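Long-range contacts in CELL WALL surface anchor family protein (Streptococcus pneumoniae, PDB 3ZGH), which probably binds keratin 10 as an adhesin of the MSCRAMM type, through the basic domain described here: residues Tyr47-Thr52 and Phe170-Tyr175; Gly75-Met80 and Phe148-Tyr153; Ile86-Thr91 and Tyr136-Gly141; Val109-Thr114 and Leu155-Thr160. All blocks are in the same frame, centred on the assembly; numbering follows the deposited sequence.

Interaction 1 (Tyr47-Thr52 and Phe170-Tyr175)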
loop_
_atom_site.group_PDB
_atom_site.type_symbol
_atom_site.label_atom_id
_atom_site.label_comp_id
_atom_site.label_asym_id
_atom_site.label_seq_id
_atom_site.Cartn_x
_atom_site.Cartn_y
_atom_site.Cartn_z
ATOM N N TYR A 47 -5.198 4.829 3.278
ATOM C CA TYR A 47 -4.201 4.412 2.294
ATOM C C TYR A 47 -4.376 5.186 1.002
ATOM O O TYR A 47 -5.449 5.779 0.711
ATOM C CB TYR A 47 -4.236 2.913 1.995
ATOM C CG TYR A 47 -5.406 2.503 1.119
ATOM C CD1 TYR A 47 -5.306 2.554 -0.276
ATOM C CD2 TYR A 47 -6.619 2.120 1.681
ATOM C CE1 TYR A 47 -6.391 2.228 -1.075
ATOM C CE2 TYR A 47 -7.701 1.761 0.889
ATOM C CZ TYR A 47 -7.575 1.828 -0.494
ATOM O OH TYR A 47 -8.642 1.490 -1.290
ATOM N N LYS A 48 -3.280 5.203 0.246
ATOM C CA LYS A 48 -3.285 5.705 -1.104
ATOM C C LYS A 48 -2.598 4.630 -1.956
ATOM O O LYS A 48 -1.583 4.052 -1.541
ATOM C CB LYS A 48 -2.542 7.023 -1.180
ATOM C CG LYS A 48 -2.412 7.574 -2.610
ATOM C CD LYS A 48 -1.576 8.883 -2.660
ATOM C CE LYS A 48 -2.343 10.058 -2.068
ATOM N NZ LYS A 48 -1.594 11.364 -2.103
ATOM N N LEU A 49 -3.164 4.354 -3.129
ATOM C CA LEU A 49 -2.528 3.463 -4.077
ATOM C C LEU A 49 -2.484 4.211 -5.415
ATOM O O LEU A 49 -3.548 4.568 -5.987
ATOM C CB LEU A 49 -3.315 2.163 -4.218
ATOM C CG LEU A 49 -2.669 1.184 -5.204
ATOM C CD1 LEU A 49 -1.458 0.488 -4.585
ATOM C CD2 LEU A 49 -3.697 0.153 -5.690
ATOM N N LYS A 50 -1.269 4.487 -5.883
ATOM C CA LYS A 50 -1.082 5.109 -7.176
ATOM C C LYS A 50 -0.618 4.023 -8.145
ATOM O O LYS A 50 0.308 3.278 -7.829
ATOM C CB LYS A 50 -0.032 6.207 -7.048
ATOM C CG LYS A 50 0.318 6.918 -8.380
ATOM C CD LYS A 50 1.376 8.010 -8.101
ATOM C CE LYS A 50 1.970 8.569 -9.395
ATOM N NZ LYS A 50 3.237 9.363 -9.164
ATOM N N VAL A 51 -1.272 3.910 -9.305
ATOM C CA VAL A 51 -0.899 2.921 -10.302
ATOM C C VAL A 51 -0.719 3.604 -11.680
ATOM O O VAL A 51 -1.645 4.268 -12.208
ATOM C CB VAL A 51 -1.995 1.847 -10.421
ATOM C CG1 VAL A 51 -1.542 0.700 -11.344
ATOM C CG2 VAL A 51 -2.370 1.310 -8.998
ATOM N N THR A 52 0.491 3.474 -12.220
ATOM C CA THR A 52 0.852 4.073 -13.495
ATOM C C THR A 52 1.107 2.949 -14.487
ATOM O O THR A 52 1.822 2.002 -14.197
ATOM C CB THR A 52 2.128 4.912 -13.357
ATOM O OG1 THR A 52 1.861 6.027 -12.498
ATOM C CG2 THR A 52 2.569 5.479 -14.711
ATOM N N PHE A 170 -6.209 -6.158 -12.234
ATOM C CA PHE A 170 -5.606 -6.546 -10.970
ATOM C C PHE A 170 -6.622 -6.241 -9.870
ATOM O O PHE A 170 -7.596 -5.496 -10.091
ATOM C CB PHE A 170 -4.279 -5.783 -10.735
ATOM C CG PHE A 170 -4.460 -4.307 -10.525
ATOM C CD1 PHE A 170 -4.747 -3.794 -9.256
ATOM C CD2 PHE A 170 -4.354 -3.422 -11.595
ATOM C CE1 PHE A 170 -4.948 -2.426 -9.084
ATOM C CE2 PHE A 170 -4.559 -2.055 -11.428
ATOM C CZ PHE A 170 -4.855 -1.558 -10.181
ATOM N N THR A 171 -6.420 -6.821 -8.700
ATOM C CA THR A 171 -7.115 -6.328 -7.522
ATOM C C THR A 171 -6.065 -6.150 -6.428
ATOM O O THR A 171 -5.132 -6.940 -6.330
ATOM C CB THR A 171 -8.208 -7.284 -7.003
ATOM O OG1 THR A 171 -7.587 -8.366 -6.330
ATOM C CG2 THR A 171 -9.096 -7.804 -8.127
ATOM N N PHE A 172 -6.218 -5.111 -5.616
ATOM C CA PHE A 172 -5.308 -4.864 -4.514
ATOM C C PHE A 172 -6.137 -4.700 -3.228
ATOM O O PHE A 172 -7.145 -3.982 -3.221
ATOM C CB PHE A 172 -4.465 -3.616 -4.789
ATOM C CG PHE A 172 -3.583 -3.228 -3.641
ATOM C CD1 PHE A 172 -2.357 -3.856 -3.456
ATOM C CD2 PHE A 172 -3.997 -2.271 -2.722
ATOM C CE1 PHE A 172 -1.559 -3.539 -2.397
ATOM C CE2 PHE A 172 -3.182 -1.939 -1.658
ATOM C CZ PHE A 172 -1.963 -2.580 -1.490
ATOM N N THR A 173 -5.703 -5.372 -2.158
ATOM C CA THR A 173 -6.385 -5.322 -0.870
ATOM C C THR A 173 -5.470 -4.664 0.170
ATOM O O THR A 173 -4.419 -5.206 0.537
ATOM C CB THR A 173 -6.772 -6.734 -0.391
ATOM O OG1 THR A 173 -7.570 -7.370 -1.395
ATOM C CG2 THR A 173 -7.570 -6.672 0.931
ATOM N N PRO A 174 -5.841 -3.472 0.630
ATOM C CA PRO A 174 -4.994 -2.781 1.613
ATOM C C PRO A 174 -5.002 -3.466 2.963
ATOM O O PRO A 174 -5.937 -4.188 3.297
ATOM C CB PRO A 174 -5.630 -1.386 1.710
ATOM C CG PRO A 174 -7.053 -1.614 1.349
ATOM C CD PRO A 174 -7.030 -2.684 0.267
ATOM N N TYR A 175 -3.964 -3.210 3.739
ATOM C CA TYR A 175 -3.795 -3.854 5.014
ATOM C C TYR A 175 -3.016 -2.918 5.933
ATOM O O TYR A 175 -2.056 -2.281 5.521
ATOM C CB TYR A 175 -3.039 -5.167 4.829
ATOM C CG TYR A 175 -2.767 -5.907 6.132
ATOM C CD1 TYR A 175 -3.621 -6.895 6.597
ATOM C CD2 TYR A 175 -1.656 -5.599 6.894
ATOM C CE1 TYR A 175 -3.351 -7.570 7.821
ATOM C CE2 TYR A 175 -1.382 -6.251 8.087
ATOM C CZ TYR A 175 -2.224 -7.229 8.549
ATOM O OH TYR A 175 -1.897 -7.855 9.747
#

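Interaction 2 (Gly75-Met80 and Phe148-Tyr153)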
loop_
_atom_site.group_PDB
_atom_site.type_symbol
_atom_site.label_atom_id
_atom_site.label_comp_id
_atom_site.label_asym_id
_atom_site.label_seq_id
_atom_site.Cartn_x
_atom_site.Cartn_y
_atom_site.Cartn_z
ATOM N N GLY A 75 -4.836 13.510 11.343
ATOM C CA GLY A 75 -5.833 13.336 12.388
ATOM C C GLY A 75 -5.210 13.544 13.766
ATOM O O GLY A 75 -3.992 13.636 13.905
ATOM N N ASN A 76 -6.036 13.636 14.798
ATOM C CA ASN A 76 -5.525 13.873 16.130
ATOM C C ASN A 76 -4.995 12.578 16.734
ATOM O O ASN A 76 -5.755 11.780 17.291
ATOM C CB ASN A 76 -6.618 14.449 17.030
ATOM C CG ASN A 76 -6.116 14.711 18.446
ATOM O OD1 ASN A 76 -4.897 14.745 18.697
ATOM N ND2 ASN A 76 -7.049 14.889 19.380
ATOM N N ILE A 77 -3.689 12.351 16.613
ATOM C CA ILE A 77 -3.091 11.161 17.206
ATOM C C ILE A 77 -2.060 11.583 18.251
ATOM O O ILE A 77 -1.060 10.899 18.473
ATOM C CB ILE A 77 -2.443 10.277 16.144
ATOM C CG1 ILE A 77 -1.464 11.073 15.290
ATOM C CG2 ILE A 77 -3.516 9.663 15.232
ATOM C CD1 ILE A 77 -0.633 10.190 14.333
ATOM N N SER A 78 -2.317 12.717 18.899
ATOM C CA SER A 78 -1.350 13.287 19.818
ATOM C C SER A 78 -1.106 12.337 20.995
ATOM O O SER A 78 -0.073 12.409 21.638
ATOM C CB SER A 78 -1.816 14.670 20.308
ATOM O OG SER A 78 -3.097 14.592 20.919
ATOM N N SER A 79 -2.042 11.438 21.267
ATOM C CA SER A 79 -1.854 10.516 22.375
ATOM C C SER A 79 -1.185 9.189 21.936
ATOM O O SER A 79 -1.010 8.272 22.745
ATOM C CB SER A 79 -3.187 10.252 23.083
ATOM O OG SER A 79 -3.955 9.293 22.394
ATOM N N MET A 80 -0.802 9.095 20.666
ATOM C CA MET A 80 -0.152 7.883 20.177
ATOM C C MET A 80 1.205 7.754 20.836
ATOM O O MET A 80 1.971 8.703 20.898
ATOM C CB MET A 80 -0.003 7.901 18.646
ATOM C CG MET A 80 0.607 6.619 18.078
ATOM S SD MET A 80 0.680 6.698 16.304
ATOM C CE MET A 80 -1.025 6.486 15.804
ATOM N N PHE A 148 7.120 8.541 14.006
ATOM C CA PHE A 148 7.021 8.965 12.600
ATOM C C PHE A 148 5.558 9.297 12.210
ATOM O O PHE A 148 5.288 10.306 11.529
ATOM C CB PHE A 148 7.569 7.883 11.652
ATOM C CG PHE A 148 9.094 7.823 11.573
ATOM C CD1 PHE A 148 9.873 8.967 11.711
ATOM C CD2 PHE A 148 9.737 6.610 11.323
ATOM C CE1 PHE A 148 11.259 8.895 11.595
ATOM C CE2 PHE A 148 11.111 6.537 11.220
ATOM C CZ PHE A 148 11.879 7.680 11.361
ATOM N N ALA A 149 4.623 8.438 12.609
ATOM C CA ALA A 149 3.203 8.632 12.273
ATOM C C ALA A 149 2.757 10.016 12.740
ATOM O O ALA A 149 2.009 10.711 12.056
ATOM C CB ALA A 149 2.363 7.546 12.934
ATOM N N LYS A 150 3.261 10.430 13.898
ATOM C CA LYS A 150 2.841 11.676 14.518
ATOM C C LYS A 150 3.433 12.908 13.836
ATOM O O LYS A 150 2.985 14.036 14.086
ATOM C CB LYS A 150 3.208 11.677 15.998
ATOM C CG LYS A 150 2.424 10.679 16.822
ATOM C CD LYS A 150 3.091 10.440 18.190
ATOM C CE LYS A 150 2.627 11.451 19.205
ATOM N NZ LYS A 150 3.197 11.160 20.559
ATOM N N LYS A 151 4.434 12.699 12.987
ATOM C CA LYS A 151 4.965 13.772 12.163
ATOM C C LYS A 151 4.211 13.861 10.827
ATOM O O LYS A 151 4.548 14.685 9.987
ATOM C CB LYS A 151 6.460 13.561 11.879
ATOM C CG LYS A 151 7.406 13.706 13.135
ATOM C CD LYS A 151 8.856 13.436 12.733
ATOM C CE LYS A 151 9.813 13.368 13.934
ATOM N NZ LYS A 151 10.026 14.693 14.582
ATOM N N GLY A 152 3.213 13.014 10.612
ATOM C CA GLY A 152 2.493 13.049 9.337
ATOM C C GLY A 152 3.168 12.173 8.289
ATOM O O GLY A 152 2.902 12.325 7.103
ATOM N N TYR A 153 4.057 11.268 8.719
ATOM C CA TYR A 153 4.750 10.410 7.761
ATOM C C TYR A 153 3.892 9.210 7.362
ATOM O O TYR A 153 2.952 8.828 8.078
ATOM C CB TYR A 153 6.087 9.912 8.301
ATOM C CG TYR A 153 7.129 11.000 8.526
ATOM C CD1 TYR A 153 6.894 12.313 8.134
ATOM C CD2 TYR A 153 8.351 10.702 9.115
ATOM C CE1 TYR A 153 7.853 13.317 8.335
ATOM C CE2 TYR A 153 9.332 11.695 9.320
ATOM C CZ TYR A 153 9.064 13.004 8.932
ATOM O OH TYR A 153 9.995 14.007 9.113
#

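Interaction 3 (Ile86-Thr91 and Tyr136-Gly141)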
loop_
_atom_site.group_PDB
_atom_site.type_symbol
_atom_site.label_atom_id
_atom_site.label_comp_id
_atom_site.label_asym_id
_atom_site.label_seq_id
_atom_site.Cartn_x
_atom_site.Cartn_y
_atom_site.Cartn_z
ATOM N N ILE A 86 2.980 -0.022 13.329
ATOM C CA ILE A 86 2.074 -0.733 12.410
ATOM C C ILE A 86 2.787 -1.318 11.180
ATOM O O ILE A 86 3.796 -0.777 10.740
ATOM C CB ILE A 86 0.935 0.181 11.904
ATOM C CG1 ILE A 86 1.501 1.424 11.227
ATOM C CG2 ILE A 86 0.002 0.587 13.057
ATOM C CD1 ILE A 86 0.459 2.189 10.411
ATOM N N TYR A 87 2.255 -2.428 10.657
ATOM C CA TYR A 87 2.660 -2.985 9.350
ATOM C C TYR A 87 1.713 -2.478 8.262
ATOM O O TYR A 87 0.557 -2.163 8.559
ATOM C CB TYR A 87 2.545 -4.500 9.368
ATOM C CG TYR A 87 3.502 -5.232 10.284
ATOM C CD1 TYR A 87 4.873 -5.011 10.216
ATOM C CD2 TYR A 87 3.034 -6.184 11.182
ATOM C CE1 TYR A 87 5.748 -5.718 11.019
ATOM C CE2 TYR A 87 3.892 -6.882 11.992
ATOM C CZ TYR A 87 5.249 -6.645 11.915
ATOM O OH TYR A 87 6.104 -7.353 12.725
ATOM N N ASN A 88 2.173 -2.415 6.999
ATOM C CA ASN A 88 1.276 -2.129 5.866
ATOM C C ASN A 88 1.032 -3.389 5.004
ATOM O O ASN A 88 0.468 -3.305 3.914
ATOM C CB ASN A 88 1.834 -1.009 4.984
ATOM C CG ASN A 88 3.096 -1.426 4.215
ATOM O OD1 ASN A 88 3.766 -2.421 4.576
ATOM N ND2 ASN A 88 3.458 -0.631 3.193
ATOM N N SER A 89 1.467 -4.556 5.468
ATOM C CA SER A 89 1.233 -5.763 4.690
ATOM C C SER A 89 0.905 -6.913 5.603
ATOM O O SER A 89 1.413 -6.972 6.713
ATOM C CB SER A 89 2.445 -6.116 3.827
ATOM O OG SER A 89 3.597 -6.225 4.631
ATOM N N GLY A 90 0.038 -7.809 5.155
ATOM C CA GLY A 90 -0.262 -8.995 5.946
ATOM C C GLY A 90 0.761 -10.115 5.769
ATOM O O GLY A 90 1.653 -10.043 4.933
ATOM N N THR A 91 0.662 -11.164 6.567
ATOM C CA THR A 91 1.477 -12.346 6.302
ATOM C C THR A 91 0.874 -13.109 5.115
ATOM O O THR A 91 0.359 -12.529 4.160
ATOM C CB THR A 91 1.487 -13.267 7.518
ATOM O OG1 THR A 91 0.173 -13.805 7.726
ATOM C CG2 THR A 91 1.935 -12.504 8.764
ATOM N N TYR A 136 -0.588 -12.736 -4.630
ATOM C CA TYR A 136 0.721 -12.495 -4.034
ATOM C C TYR A 136 0.598 -11.797 -2.672
ATOM O O TYR A 136 -0.344 -11.009 -2.436
ATOM C CB TYR A 136 1.554 -11.586 -4.962
ATOM C CG TYR A 136 1.869 -12.168 -6.319
ATOM C CD1 TYR A 136 3.059 -12.854 -6.545
ATOM C CD2 TYR A 136 0.980 -12.041 -7.366
ATOM C CE1 TYR A 136 3.350 -13.416 -7.773
ATOM C CE2 TYR A 136 1.265 -12.591 -8.623
ATOM C CZ TYR A 136 2.451 -13.279 -8.812
ATOM O OH TYR A 136 2.746 -13.822 -10.047
ATOM N N THR A 137 1.567 -12.048 -1.798
ATOM C CA THR A 137 1.822 -11.160 -0.660
ATOM C C THR A 137 3.321 -10.929 -0.607
ATOM O O THR A 137 4.063 -11.476 -1.417
ATOM C CB THR A 137 1.408 -11.784 0.693
ATOM O OG1 THR A 137 0.236 -12.582 0.528
ATOM C CG2 THR A 137 1.124 -10.705 1.728
ATOM N N TRP A 138 3.781 -10.134 0.347
ATOM C CA TRP A 138 5.203 -10.028 0.569
ATOM C C TRP A 138 5.561 -10.125 2.049
ATOM O O TRP A 138 4.706 -9.940 2.920
ATOM C CB TRP A 138 5.760 -8.763 -0.082
ATOM C CG TRP A 138 5.277 -7.424 0.470
ATOM C CD1 TRP A 138 5.817 -6.717 1.516
ATOM C CD2 TRP A 138 4.199 -6.620 -0.033
ATOM N NE1 TRP A 138 5.139 -5.524 1.684
ATOM C CE2 TRP A 138 4.139 -5.452 0.743
ATOM C CE3 TRP A 138 3.277 -6.785 -1.081
ATOM C CZ2 TRP A 138 3.193 -4.457 0.524
ATOM C CZ3 TRP A 138 2.343 -5.801 -1.302
ATOM C CH2 TRP A 138 2.304 -4.648 -0.513
ATOM N N GLY A 139 6.823 -10.465 2.309
ATOM C CA GLY A 139 7.340 -10.627 3.661
ATOM C C GLY A 139 8.516 -9.698 3.941
ATOM O O GLY A 139 8.795 -8.781 3.164
ATOM N N ASN A 140 9.216 -9.928 5.048
ATOM C CA ASN A 140 10.151 -8.928 5.544
ATOM C C ASN A 140 9.438 -7.576 5.493
ATOM O O ASN A 140 9.986 -6.589 4.983
ATOM C CB ASN A 140 11.428 -8.893 4.692
ATOM C CG ASN A 140 12.400 -10.027 5.031
ATOM O OD1 ASN A 140 12.432 -10.521 6.160
ATOM N ND2 ASN A 140 13.206 -10.429 4.049
ATOM N N GLY A 141 8.203 -7.550 6.004
ATOM C CA GLY A 141 7.351 -6.369 5.890
ATOM C C GLY A 141 7.857 -5.273 6.811
ATOM O O GLY A 141 8.268 -5.529 7.954
HETATM O O HOH W 1 6.048 -3.548 3.633
#

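Interaction 4 (Val109-Thr114 and Leu155-Thr160)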
loop_
_atom_site.group_PDB
_atom_site.type_symbol
_atom_site.label_atom_id
_atom_site.label_comp_id
_atom_site.label_asym_id
_atom_site.label_seq_id
_atom_site.Cartn_x
_atom_site.Cartn_y
_atom_site.Cartn_z
ATOM N N VAL A 109 9.730 -5.413 -3.713
ATOM C CA VAL A 109 8.904 -4.353 -3.160
ATOM C C VAL A 109 9.808 -3.444 -2.324
ATOM O O VAL A 109 10.335 -3.877 -1.271
ATOM C CB VAL A 109 7.809 -4.952 -2.276
ATOM C CG1 VAL A 109 6.970 -3.862 -1.603
ATOM C CG2 VAL A 109 6.914 -5.888 -3.089
ATOM N N LYS A 110 10.029 -2.211 -2.782
ATOM C CA LYS A 110 10.808 -1.271 -1.995
ATOM C C LYS A 110 9.926 -0.798 -0.845
ATOM O O LYS A 110 8.697 -0.663 -1.010
ATOM C CB LYS A 110 11.231 -0.089 -2.855
ATOM C CG LYS A 110 12.253 -0.446 -3.960
ATOM C CD LYS A 110 12.696 0.817 -4.688
ATOM C CE LYS A 110 13.459 0.522 -5.990
ATOM N NZ LYS A 110 14.730 -0.241 -5.784
ATOM N N ASN A 111 10.521 -0.601 0.322
ATOM C CA ASN A 111 9.788 -0.061 1.486
ATOM C C ASN A 111 10.505 1.172 2.003
ATOM O O ASN A 111 11.747 1.182 2.083
ATOM C CB ASN A 111 9.759 -1.090 2.617
ATOM C CG ASN A 111 9.002 -2.327 2.254
ATOM O OD1 ASN A 111 7.804 -2.273 2.033
ATOM N ND2 ASN A 111 9.682 -3.460 2.220
ATOM N N TYR A 112 9.754 2.191 2.370
ATOM C CA TYR A 112 10.352 3.427 2.833
ATOM C C TYR A 112 9.353 4.262 3.598
ATOM O O TYR A 112 8.156 4.014 3.518
ATOM C CB TYR A 112 10.992 4.231 1.683
ATOM C CG TYR A 112 10.192 4.425 0.432
ATOM C CD1 TYR A 112 9.623 5.665 0.142
ATOM C CD2 TYR A 112 10.040 3.396 -0.498
ATOM C CE1 TYR A 112 8.865 5.872 -1.054
ATOM C CE2 TYR A 112 9.291 3.595 -1.692
ATOM C CZ TYR A 112 8.708 4.842 -1.951
ATOM O OH TYR A 112 7.983 5.075 -3.108
ATOM N N ILE A 113 9.858 5.207 4.394
ATOM C CA ILE A 113 9.019 6.162 5.076
ATOM C C ILE A 113 8.965 7.403 4.194
ATOM O O ILE A 113 10.009 7.853 3.679
ATOM C CB ILE A 113 9.595 6.524 6.453
ATOM C CG1 ILE A 113 9.662 5.273 7.345
ATOM C CG2 ILE A 113 8.765 7.630 7.126
ATOM C CD1 ILE A 113 8.290 4.730 7.717
ATOM N N THR A 114 7.762 7.950 4.011
ATOM C CA THR A 114 7.590 9.181 3.259
ATOM C C THR A 114 7.047 10.270 4.146
ATOM O O THR A 114 6.320 9.999 5.111
ATOM C CB THR A 114 6.609 9.025 2.076
ATOM O OG1 THR A 114 5.431 8.348 2.532
ATOM C CG2 THR A 114 7.256 8.223 0.937
ATOM N N LEU A 155 3.972 5.030 5.616
ATOM C CA LEU A 155 4.734 3.828 5.342
ATOM C C LEU A 155 4.379 3.413 3.916
ATOM O O LEU A 155 3.201 3.099 3.616
ATOM C CB LEU A 155 4.329 2.743 6.333
ATOM C CG LEU A 155 5.017 1.387 6.188
ATOM C CD1 LEU A 155 6.520 1.525 6.256
ATOM C CD2 LEU A 155 4.513 0.450 7.279
ATOM N N THR A 156 5.392 3.417 3.043
ATOM C CA THR A 156 5.176 3.337 1.597
ATOM C C THR A 156 5.935 2.149 1.018
ATOM O O THR A 156 7.097 1.874 1.415
ATOM C CB THR A 156 5.627 4.651 0.914
ATOM O OG1 THR A 156 4.832 5.761 1.396
ATOM C CG2 THR A 156 5.516 4.569 -0.625
ATOM N N SER A 157 5.270 1.412 0.118
ATOM C CA SER A 157 5.857 0.284 -0.569
ATOM C C SER A 157 5.621 0.510 -2.061
ATOM O O SER A 157 4.548 1.046 -2.452
ATOM C CB SER A 157 5.178 -1.011 -0.120
ATOM O OG SER A 157 5.418 -1.317 1.269
ATOM N N SER A 158 6.592 0.150 -2.909
ATOM C CA SER A 158 6.372 0.303 -4.353
ATOM C C SER A 158 6.990 -0.866 -5.080
ATOM O O SER A 158 7.974 -1.467 -4.601
ATOM C CB SER A 158 6.968 1.608 -4.898
ATOM O OG SER A 158 8.378 1.606 -4.674
ATOM N N TRP A 159 6.410 -1.197 -6.240
ATOM C CA TRP A 159 6.889 -2.327 -7.053
ATOM C C TRP A 159 6.394 -2.097 -8.479
ATOM O O TRP A 159 5.497 -1.255 -8.703
ATOM C CB TRP A 159 6.389 -3.666 -6.506
ATOM C CG TRP A 159 4.891 -3.842 -6.498
ATOM C CD1 TRP A 159 4.111 -4.482 -7.459
ATOM C CD2 TRP A 159 3.984 -3.385 -5.501
ATOM N NE1 TRP A 159 2.776 -4.405 -7.118
ATOM C CE2 TRP A 159 2.672 -3.741 -5.919
ATOM C CE3 TRP A 159 4.145 -2.670 -4.305
ATOM C CZ2 TRP A 159 1.542 -3.435 -5.175
ATOM C CZ3 TRP A 159 3.005 -2.363 -3.560
ATOM C CH2 TRP A 159 1.722 -2.752 -4.001
ATOM N N THR A 160 6.980 -2.820 -9.423
ATOM C CA THR A 160 6.525 -2.783 -10.790
ATOM C C THR A 160 6.068 -4.170 -11.211
ATOM O O THR A 160 6.450 -5.194 -10.605
ATOM C CB THR A 160 7.647 -2.316 -11.728
ATOM O OG1 THR A 160 8.747 -3.205 -11.589
ATOM C CG2 THR A 160 8.099 -0.875 -11.379
HETATM O O HOH W 2 9.248 4.265 -5.408
#

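Interaction 1 (Tyr47-Thr52 and Phe170-Tyr175)
Tyr47 and Pro174 begin a hydrophobic seam in which two antiparallel sheets pack face to face, as in a beta sandwich. Strand 43-53 belongs to the large sheet and strand 170-172 to a small one; their segment axes run nearly antiparallel but stay 10.8 Å apart, a spacing bridged by side chains. At Tyr47 the ring takes Pro174 on one face: CB of the proline stands 3.9 Å from the ring centroid, a CH-pi contact displaced toward the rim, while Pro174 CG closes to 3.5 Å from Tyr47 CE2. A proline suits this place because its rigid ring offers a compact set of C-H groups to the aromatic. Leu49 extends with CG anti to its backbone N (chi1 -179°), and its two methyls share the work: CD2 meets Phe172 CD2 at 3.8 Å, and Leu49 CD1 lies over the centre of the Phe172 ring, a CH-pi contact 4.2 Å from the centroid. Phe172 and Phe170 also meet Tyr62 and Phe60, respectively, edge to face. Val51 finishes the row with both branches against the far end of the Phe170 ring, CG2 lying 4.0 Å from Phe170 CZ.

Interaction 2 (Gly75-Met80 and Phe148-Tyr153)
Ile77 lays its CD1 methyl over one face of the peptide group that joins Ala149 to Lys150, 3.7 Å from Ala149 C and 3.5 Å from Ala149 O. A second flat group, the Asn76 amide, braces its own loop, gripped by Ser78. The Ser78 OG hydroxyl reaches Asn76 OD1 in the carbonyl plane, on a lone pair, whereas Ser78 N approaches from above that plane, closing an Asx turn. These bonds tie Asn76 to the second residue of the type I turn from Ile77 to Met80.

Opposite lies the C-terminal end of the short helix 146-149. It finishes in a Schellman motif, in which Gly152 takes the positive phi (87°) that glycine tolerates easily. Ala149 is small enough for Met80 to settle against it, with SD 3.9 Å from Ala149 CB, and Tyr66 touches both residues. Lys150 is amphipathic in its use: CG crosses Ile77 CD1 obliquely and CD rests on Met80 CB, then a bend at chi3 (87°) turns the amino group onto the loop. There Lys150 NZ donates to Met80 O at 2.8 Å, almost straight in line with the carbonyl (164°). Ser78 O is near the same nitrogen, but too far for a bond.

The contact thus ties a surface loop to a helix end with a greasy centre and one polar latch. Met80 O, with Ser78 O further off, probably favours the ammonium charge of Lys150.

Interaction 3 (Ile86-Thr91 and Tyr136-Gly141)
Ser89 and Trp138 lie at the heart of a junction between two sheets: the loop leaving strand 85-87 of a small antiparallel sheet crosses the end of 136-138, an outermost strand of the large one. Van der Waals contact does most of the work. Ser89 CB sits over one face of the indole, toward its rim and 3.6 Å from Trp138 CE2; serine is slim enough to lie this close to the ring plane. A chi1 of 65°, with CG between backbone N and carbonyl carbon, carries the indole toward the loop, and its other neighbours include Trp159 and Tyr62 in the core. Gly141, having no side chain, lets Ser89 OG approach to 4.0 Å from Gly141 CA. The Tyr87 ring stands obliquely near Gly141 O.

A methyl packed close on backbone carbonyl oxygens makes a second group, again in van der Waals contact. Thr137 CG2 faces two of them that lie on the same side of it, Gly90 O at 3.3 Å and Thr91 O at 3.1 Å, while Thr137 OG1 turns to Gln94 O in a weak bond.

Polar contact across the junction passes through water. Ser89 OG is near Trp138 NE1, but the angle there is poor for a bond. Instead, one water lies in the indole plane at its edge and accepts from Trp138 NE1 at 2.9 Å. Asparagine suits the far side because its amide can accept and donate at once: Asn88 ND2 is bonded to Ser157 OG, and the same water, its oxygen 2.7 Å from Asn88 OD1, donates to that atom.

Interaction 4 (Val109-Thr114 and Leu155-Thr160)
Lys110 and Tyr112 pair with Ser158 and Thr156 as antiparallel hydrogen-bonded pairs, as in Tyr112 N to Thr156 O at 2.8 Å and Thr156 N to Tyr112 O at 2.9 Å, while Asn111-Ser157 and Ile113-Leu155 are non-hydrogen-bonded pairs. These are neighbouring strands in the middle of the large sheet. On the face with Tyr112, a chi1 of 47° folds the phenol back over the partner strand, where Thr156 CB lies over one ring face, 4.2 Å from the centroid, and Thr156 CG2 touches Tyr112 CZ at 3.5 Å. Ser158 OG stands at the ring edge, in plane, and a water joins it to Tyr112 OH. Threonine suits its place by using both branches: while the methyl meets the ring, Thr156 OG1 bonds with Thr114 OG1 at 2.9 Å and with Thr63.

The reverse face is apolar at its ends, with Val109 beside Trp159 and Ile113 CD1 on Leu155 CD1 at 3.9 Å. Between them Ser157 OG, which has a second partner, donates to Asn111 OD1 at 2.7 Å. Asn111 ND2 is bonded to Asn125 O and Ser127 OG. The buried polar groups therefore satisfy one another in a chain, which should fix the Asn111 amide in one orientation.

Interactions 1, 3 and 4 lie in or near the core and converge on the large sheet, whereas interaction 2 is a buried contact at the edge of the domain, about 19 Å from the chain's centre to its own, with Lys150 partly exposed. Interaction 4 is made within the sheet and relies on backbone bonds; interaction 1 joins the sheet to a smaller one by aromatic and aliphatic contacts alone. Interaction 3 mixes packing with a water bridge at the sheet's end strand. They adjoin: Phe172 touches Trp159, Tyr175 packs on Ser89 and Gly90, and a side-chain hydrogen bond joins interactions 3 and 4. Interaction 2 meets interaction 4 through Tyr153 and Phe148 on Ile113, and it alone uses a lysine amino group.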